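Local coordinates for protein transcription termination factor FttA (Methanosarcina mazei, PDB 2XR1) that probably terminates transcription genome-wide by cleaving nascent RNA at the exit channel of RNA polymerase, as a homodimeric nuclease that depends on two zinc ions per subunit, at residues V445-D448 against G449-E453; H15-E18 against K19-A23; N222-P225 against Y226-P230. All coordinates share one frame; numbering follows the deposited sequence.

Contact 1: V445-D448 against G449-E453; sequences VYLD and GMIWE
L447 and I451 face each other across a tight turn from strand to helix, and the apolar part of the contact starts with them. L447 CB approaches I451 CG2 at 4.4 Å, a loose touch. Further out, L447 CD1 meets the six-membered part of the indole at W452 CE3, 3.9 Å away, and the two side chains cross at a slant. W452 reaches this place because its CG stands anti to the backbone N (chi1 -178°). The two branches of I451 split the work: CG2 faces L447, and the CG1-CD1 arm lies against D448 O, with CD1 3.7 Å from it. M428 and L508 border both L447 and I451, and S424 also touches I451.

The one hydrogen bond between the two segments is weak: G449 N gives it to D448 OD1, 2.7 Å long and strongly bent at 121°. The main partners of the aspartate lie elsewhere: OD2 forms a salt bridge with R495 and a hydrogen bond with Y522. D490 takes a hydrogen bond from M450 N and a weak one from G449 N. G449 and M450 both have positive phi, which bends the chain sharply.

M450 is the N-cap of helix 451-460. This is a beta-to-alpha turn at the C-terminal end of a strand in the parallel sheet of the beta-CASP domain.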
loop_
_atom_site.group_PDB
_atom_site.type_symbol
_atom_site.label_atom_id
_atom_site.label_comp_id
_atom_site.label_asym_id
_atom_site.label_seq_id
_atom_site.Cartn_x
_atom_site.Cartn_y
_atom_site.Cartn_z
ATOM N N VAL B 445 19.538 -5.251 46.263
ATOM C CA VAL B 445 19.221 -4.909 44.888
ATOM C C VAL B 445 17.711 -4.736 44.788
ATOM O O VAL B 445 16.979 -5.719 44.696
ATOM C CB VAL B 445 19.688 -6.011 43.950
ATOM C CG1 VAL B 445 19.351 -5.674 42.507
ATOM C CG2 VAL B 445 21.172 -6.234 44.149
ATOM N N TYR B 446 17.251 -3.485 44.850
ATOM C CA TYR B 446 15.818 -3.187 44.785
ATOM C C TYR B 446 15.349 -3.295 43.342
ATOM O O TYR B 446 16.107 -3.004 42.428
ATOM C CB TYR B 446 15.504 -1.806 45.347
ATOM C CG TYR B 446 15.915 -1.640 46.781
ATOM C CD1 TYR B 446 15.109 -2.076 47.806
ATOM C CD2 TYR B 446 17.126 -1.047 47.118
ATOM C CE1 TYR B 446 15.502 -1.921 49.169
ATOM C CE2 TYR B 446 17.527 -0.895 48.456
ATOM C CZ TYR B 446 16.709 -1.327 49.464
ATOM O OH TYR B 446 17.099 -1.182 50.774
ATOM N N LEU B 447 14.107 -3.749 43.168
ATOM C CA LEU B 447 13.503 -4.031 41.873
ATOM C C LEU B 447 12.127 -3.374 41.806
ATOM O O LEU B 447 11.232 -3.758 42.543
ATOM C CB LEU B 447 13.327 -5.526 41.718
ATOM C CG LEU B 447 14.559 -6.404 41.873
ATOM C CD1 LEU B 447 14.181 -7.842 41.592
ATOM C CD2 LEU B 447 15.702 -5.973 40.950
ATOM N N ASP B 448 11.943 -2.372 40.946
ATOM C CA ASP B 448 10.703 -1.567 40.987
ATOM C C ASP B 448 10.016 -1.531 39.623
ATOM O O ASP B 448 10.646 -1.680 38.603
ATOM C CB ASP B 448 11.010 -0.154 41.501
ATOM C CG ASP B 448 9.769 0.583 42.024
ATOM O OD1 ASP B 448 8.621 0.073 41.883
ATOM O OD2 ASP B 448 9.935 1.701 42.562
ATOM N N GLY B 449 8.700 -1.397 39.624
ATOM C CA GLY B 449 7.925 -1.291 38.389
ATOM C C GLY B 449 7.681 -2.545 37.549
ATOM O O GLY B 449 7.832 -2.497 36.313
ATOM N N MET B 450 7.250 -3.623 38.198
ATOM C CA MET B 450 6.852 -4.888 37.537
ATOM C C MET B 450 7.988 -5.836 37.121
ATOM O O MET B 450 7.734 -6.912 36.562
ATOM C CB MET B 450 5.903 -4.678 36.341
ATOM C CG MET B 450 4.710 -3.772 36.575
ATOM S SD MET B 450 3.577 -4.372 37.798
ATOM C CE MET B 450 2.175 -4.799 36.726
ATOM N N ILE B 451 9.225 -5.483 37.439
ATOM C CA ILE B 451 10.345 -6.356 37.141
ATOM C C ILE B 451 10.162 -7.702 37.785
ATOM O O ILE B 451 10.326 -8.742 37.133
ATOM C CB ILE B 451 11.673 -5.766 37.611
ATOM C CG1 ILE B 451 12.048 -4.595 36.711
ATOM C CG2 ILE B 451 12.767 -6.813 37.575
ATOM C CD1 ILE B 451 13.236 -3.868 37.211
ATOM N N TRP B 452 9.830 -7.683 39.069
ATOM C CA TRP B 452 9.718 -8.902 39.851
ATOM C C TRP B 452 8.602 -9.843 39.372
ATOM O O TRP B 452 8.802 -11.042 39.218
ATOM C CB TRP B 452 9.466 -8.530 41.299
ATOM C CG TRP B 452 9.387 -9.700 42.201
ATOM C CD1 TRP B 452 8.327 -10.091 42.923
ATOM C CD2 TRP B 452 10.427 -10.653 42.440
ATOM N NE1 TRP B 452 8.635 -11.215 43.630
ATOM C CE2 TRP B 452 9.918 -11.594 43.341
ATOM C CE3 TRP B 452 11.745 -10.801 41.963
ATOM C CZ2 TRP B 452 10.675 -12.679 43.812
ATOM C CZ3 TRP B 452 12.500 -11.875 42.417
ATOM C CH2 TRP B 452 11.956 -12.806 43.341
ATOM N N GLU B 453 7.411 -9.307 39.167
ATOM C CA GLU B 453 6.321 -10.068 38.569
ATOM C C GLU B 453 6.698 -10.607 37.181
ATOM O O GLU B 453 6.344 -11.750 36.830
ATOM C CB GLU B 453 5.076 -9.191 38.501
ATOM C CG GLU B 453 3.827 -9.832 37.891
ATOM C CD GLU B 453 3.434 -11.144 38.514
ATOM O OE1 GLU B 453 3.322 -11.224 39.783
ATOM O OE2 GLU B 453 3.229 -12.083 37.715
#

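Contact 2: H15-E18 against K19-A23; sequences HKIE and KNLPA
I17 O is the shared acceptor where the helix ends, gripped by two successive backbone amides. N20 N binds it at 2.7 Å with an angle of 150°, coming from above the carbonyl plane. L21 N adds a weak bond of 3.1 Å to the same I17 O. Two residues earlier, H15 O takes K19 N at 3.3 Å, still with the i to i+4 spacing of an alpha helix. The end of the helix is thus mixed in character, with I17 O divided between a 3-10-like i+3 bond from N20 and a weak i+4 bond from L21. E18 OE2 forms a salt bridge with K14, one turn back.

K19 folds back along the helix: chi1 of 56° sets its CG between the backbone N and the carbonyl carbon, bringing CG to 3.3 Å from K16 O and CE near H15 O. Outward from the backbone, I17 and L21 lie side by side and point the same way, with I17 CG2 and L21 CG 3.9 Å apart.

The apolar pair is what faces the rest of the first KH domain. L21 rests on I53 and L57 of helix 52-61, and I17 on L61 of that helix and on I27 in the loop that leads to strand 30-33.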
loop_
_atom_site.group_PDB
_atom_site.type_symbol
_atom_site.label_atom_id
_atom_site.label_comp_id
_atom_site.label_asym_id
_atom_site.label_seq_id
_atom_site.Cartn_x
_atom_site.Cartn_y
_atom_site.Cartn_z
ATOM N N HIS B 15 -16.472 -38.325 9.120
ATOM C CA HIS B 15 -16.559 -39.670 8.579
ATOM C C HIS B 15 -15.210 -40.279 8.210
ATOM O O HIS B 15 -14.960 -41.439 8.501
ATOM C CB HIS B 15 -17.561 -39.709 7.433
ATOM C CG HIS B 15 -18.963 -39.429 7.882
ATOM N ND1 HIS B 15 -19.877 -38.745 7.109
ATOM C CD2 HIS B 15 -19.591 -39.711 9.051
ATOM C CE1 HIS B 15 -21.014 -38.635 7.774
ATOM N NE2 HIS B 15 -20.866 -39.212 8.956
ATOM N N LYS B 16 -14.345 -39.488 7.592
ATOM C CA LYS B 16 -12.955 -39.878 7.341
ATOM C C LYS B 16 -12.298 -40.441 8.596
ATOM O O LYS B 16 -11.740 -41.529 8.585
ATOM C CB LYS B 16 -12.157 -38.651 6.874
ATOM C CG LYS B 16 -11.821 -38.618 5.397
ATOM C CD LYS B 16 -10.460 -39.264 5.140
ATOM C CE LYS B 16 -10.099 -39.295 3.646
ATOM N NZ LYS B 16 -9.717 -37.946 3.128
ATOM N N ILE B 17 -12.346 -39.668 9.674
ATOM C CA ILE B 17 -11.766 -40.062 10.953
ATOM C C ILE B 17 -12.353 -41.377 11.461
ATOM O O ILE B 17 -11.628 -42.301 11.816
ATOM C CB ILE B 17 -12.038 -39.002 12.010
ATOM C CG1 ILE B 17 -10.990 -37.896 11.927
ATOM C CG2 ILE B 17 -12.031 -39.622 13.394
ATOM C CD1 ILE B 17 -11.550 -36.530 12.227
ATOM N N GLU B 18 -13.675 -41.456 11.474
ATOM C CA GLU B 18 -14.360 -42.588 12.069
ATOM C C GLU B 18 -13.980 -43.931 11.456
ATOM O O GLU B 18 -13.910 -44.926 12.174
ATOM C CB GLU B 18 -15.873 -42.384 12.023
ATOM C CG GLU B 18 -16.276 -41.166 12.786
ATOM C CD GLU B 18 -17.577 -41.304 13.489
ATOM O OE1 GLU B 18 -18.566 -41.676 12.814
ATOM O OE2 GLU B 18 -17.607 -41.001 14.707
ATOM N N LYS B 19 -13.711 -43.951 10.153
ATOM C CA LYS B 19 -13.203 -45.171 9.512
ATOM C C LYS B 19 -11.677 -45.334 9.593
ATOM O O LYS B 19 -11.131 -46.259 9.013
ATOM C CB LYS B 19 -13.683 -45.279 8.056
ATOM C CG LYS B 19 -13.336 -44.100 7.157
ATOM C CD LYS B 19 -14.114 -44.147 5.842
ATOM C CE LYS B 19 -15.635 -44.147 6.052
ATOM N NZ LYS B 19 -16.386 -43.620 4.867
ATOM N N ASN B 20 -10.986 -44.433 10.289
ATOM C CA ASN B 20 -9.572 -44.645 10.603
ATOM C C ASN B 20 -9.357 -45.093 12.031
ATOM O O ASN B 20 -8.297 -45.623 12.342
ATOM C CB ASN B 20 -8.719 -43.393 10.312
ATOM C CG ASN B 20 -7.875 -43.528 9.025
ATOM O OD1 ASN B 20 -7.894 -44.562 8.361
ATOM N ND2 ASN B 20 -7.138 -42.468 8.679
ATOM N N LEU B 21 -10.364 -44.904 12.887
ATOM C CA LEU B 21 -10.245 -45.182 14.322
ATOM C C LEU B 21 -10.230 -46.684 14.604
ATOM O O LEU B 21 -10.936 -47.443 13.966
ATOM C CB LEU B 21 -11.383 -44.510 15.115
ATOM C CG LEU B 21 -11.370 -42.981 15.305
ATOM C CD1 LEU B 21 -12.629 -42.500 15.992
ATOM C CD2 LEU B 21 -10.174 -42.487 16.094
ATOM N N PRO B 22 -9.401 -47.123 15.558
ATOM C CA PRO B 22 -9.478 -48.520 15.982
ATOM C C PRO B 22 -10.802 -48.837 16.669
ATOM O O PRO B 22 -11.483 -47.939 17.121
ATOM C CB PRO B 22 -8.309 -48.668 16.957
ATOM C CG PRO B 22 -7.878 -47.324 17.290
ATOM C CD PRO B 22 -8.315 -46.389 16.224
ATOM N N ALA B 23 -11.162 -50.113 16.694
ATOM C CA ALA B 23 -12.337 -50.593 17.393
ATOM C C ALA B 23 -12.324 -50.063 18.795
ATOM O O ALA B 23 -11.286 -49.992 19.426
ATOM C CB ALA B 23 -12.350 -52.110 17.423
#

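Contact 3: N222-P225 against Y226-P230; sequences NMTP and YLYVP
P225 O and L227 N close an inverse gamma turn centred on Y226, an uncommon three-residue bend in a stretch with no regular helix or strand. Their hydrogen bond is 2.8 Å long but weak, because the tight turn holds its N-H...O angle to 130°. The same oxygen has a second donor: T224 OG1, 2.8 Å from P225 O, gives it a hydrogen bond from a point tilted 28° off the carbonyl plane. With chi1 at 69°, the T224 hydroxyl sits between its own backbone N and carbonyl carbon, close enough to reach the next residue's carbonyl. One hydroxyl and one amide therefore grip P225 O.

The turn belongs to the long connection between strands 208-211 and 240-242 of the metallo-beta-lactamase domain, and the side chain of P225 is about 9 Å from that of D249, a ligand of the second zinc ion. The backbone of Y226 is hydrogen-bonded to that of L189.

Packing on the buried side is modest. P225 CB approaches L227 CD2 at 4.2 Å, and both side chains rest on C199 of strand 199-203. Y226 CB leaves its backbone pointing away from 222-225, though it still touches P225 C at 3.7 Å, and the Y226 ring meets that of W183 of the second subunit with the planes roughly perpendicular. Y228 has two conformers, which makes its place less certain; in the one described here, its CE1 edge lies 4.1 Å from T224 OG1, the two side chains crossing almost perpendicularly, and its hydroxyl is hydrogen-bonded to that of Y260.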
loop_
_atom_site.group_PDB
_atom_site.type_symbol
_atom_site.label_atom_id
_atom_site.label_comp_id
_atom_site.label_asym_id
_atom_site.label_seq_id
_atom_site.Cartn_x
_atom_site.Cartn_y
_atom_site.Cartn_z
ATOM N N ASN B 222 2.369 9.667 21.991
ATOM C CA ASN B 222 1.065 9.449 21.370
ATOM C C ASN B 222 1.172 8.787 19.978
ATOM O O ASN B 222 0.284 8.060 19.600
ATOM C CB ASN B 222 0.266 10.762 21.266
ATOM C CG ASN B 222 0.315 11.628 22.569
ATOM O OD1 ASN B 222 0.277 12.880 22.509
ATOM N ND2 ASN B 222 0.397 10.960 23.730
ATOM N N MET B 223 2.264 9.017 19.251
ATOM C CA MET B 223 2.453 8.535 17.855
ATOM C C MET B 223 2.221 7.029 17.646
ATOM O O MET B 223 2.853 6.187 18.246
ATOM C CB MET B 223 3.863 8.896 17.353
ATOM C CG MET B 223 3.921 9.530 15.958
ATOM S SD MET B 223 5.599 10.149 15.460
ATOM C CE MET B 223 5.409 11.939 15.656
ATOM N N THR B 224 1.291 6.709 16.770
ATOM C CA THR B 224 0.920 5.350 16.513
ATOM C C THR B 224 1.434 4.945 15.144
ATOM O O THR B 224 1.892 5.770 14.382
ATOM C CB THR B 224 -0.608 5.229 16.505
ATOM O OG1 THR B 224 -1.121 5.909 15.360
ATOM C CG2 THR B 224 -1.219 5.836 17.761
ATOM N N PRO B 225 1.379 3.660 14.830
ATOM C CA PRO B 225 1.567 3.289 13.438
ATOM C C PRO B 225 0.444 3.891 12.560
ATOM O O PRO B 225 -0.580 4.342 13.088
ATOM C CB PRO B 225 1.459 1.787 13.465
ATOM C CG PRO B 225 1.725 1.407 14.873
ATOM C CD PRO B 225 1.271 2.503 15.716
ATOM N N TYR B 226 0.660 3.924 11.246
ATOM C CA TYR B 226 -0.356 4.433 10.333
ATOM C C TYR B 226 -1.473 3.394 10.148
ATOM O O TYR B 226 -1.564 2.731 9.119
ATOM C CB TYR B 226 0.260 4.832 8.966
ATOM C CG TYR B 226 1.267 5.945 9.042
ATOM C CD1 TYR B 226 0.875 7.240 9.003
ATOM C CD2 TYR B 226 2.606 5.674 9.207
ATOM C CE1 TYR B 226 1.814 8.273 9.123
ATOM C CE2 TYR B 226 3.527 6.663 9.328
ATOM C CZ TYR B 226 3.138 7.944 9.289
ATOM O OH TYR B 226 4.061 8.923 9.384
ATOM N N LEU B 227 -2.330 3.271 11.153
ATOM C CA LEU B 227 -3.393 2.281 11.127
ATOM C C LEU B 227 -4.612 2.732 10.313
ATOM O O LEU B 227 -5.499 1.910 10.101
ATOM C CB LEU B 227 -3.846 1.931 12.541
ATOM C CG LEU B 227 -2.828 1.259 13.455
ATOM C CD1 LEU B 227 -3.388 1.033 14.881
ATOM C CD2 LEU B 227 -2.310 -0.063 12.834
ATOM N N TYR B 228 -4.665 3.979 9.832
ATOM C CA TYR B 228 -5.927 4.526 9.304
ATOM C C TYR B 228 -5.979 4.486 7.756
ATOM O O TYR B 228 -6.850 5.093 7.142
ATOM C CB TYR B 228 -6.194 5.925 9.908
ATOM C CG TYR B 228 -6.098 5.888 11.435
ATOM C CD1 TYR B 228 -4.859 5.974 12.070
ATOM C CD2 TYR B 228 -7.229 5.691 12.236
ATOM C CE1 TYR B 228 -4.750 5.905 13.453
ATOM C CE2 TYR B 228 -7.125 5.619 13.626
ATOM C CZ TYR B 228 -5.883 5.725 14.223
ATOM O OH TYR B 228 -5.748 5.659 15.589
ATOM N N VAL B 229 -5.076 3.735 7.142
ATOM C CA VAL B 229 -4.877 3.728 5.699
ATOM C C VAL B 229 -5.585 2.593 5.034
ATOM O O VAL B 229 -5.821 1.590 5.657
ATOM C CB VAL B 229 -3.360 3.557 5.329
ATOM C CG1 VAL B 229 -2.583 4.764 5.743
ATOM C CG2 VAL B 229 -2.749 2.250 5.906
ATOM N N PRO B 230 -5.866 2.708 3.730
ATOM C CA PRO B 230 -6.700 1.718 3.047
ATOM C C PRO B 230 -6.247 0.278 3.168
ATOM O O PRO B 230 -7.063 -0.599 3.056
ATOM C CB PRO B 230 -6.619 2.161 1.598
ATOM C CG PRO B 230 -6.522 3.574 1.694
ATOM C CD PRO B 230 -5.629 3.856 2.857
#

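Along the chain, contact 2 comes first, then contact 3, then contact 1, and each belongs to a different domain: the first KH domain, the metallo-beta-lactamase domain and the beta-CASP domain. They share no helix, strand or sheet. Contacts 1 and 3 are the nearer pair, with centres about 33 Å apart and nearest atoms about 20 Å apart. The metallo-beta-lactamase and beta-CASP domains make up the nuclease part, and contacts 3 and 1 each approach the zinc site from their own domain; the side chain of I451 is about 11 Å from that of the zinc ligand H247. Contact 2 is about 54 Å from contact 1, centre to centre, consistent with a KH module that stands apart from the catalytic core.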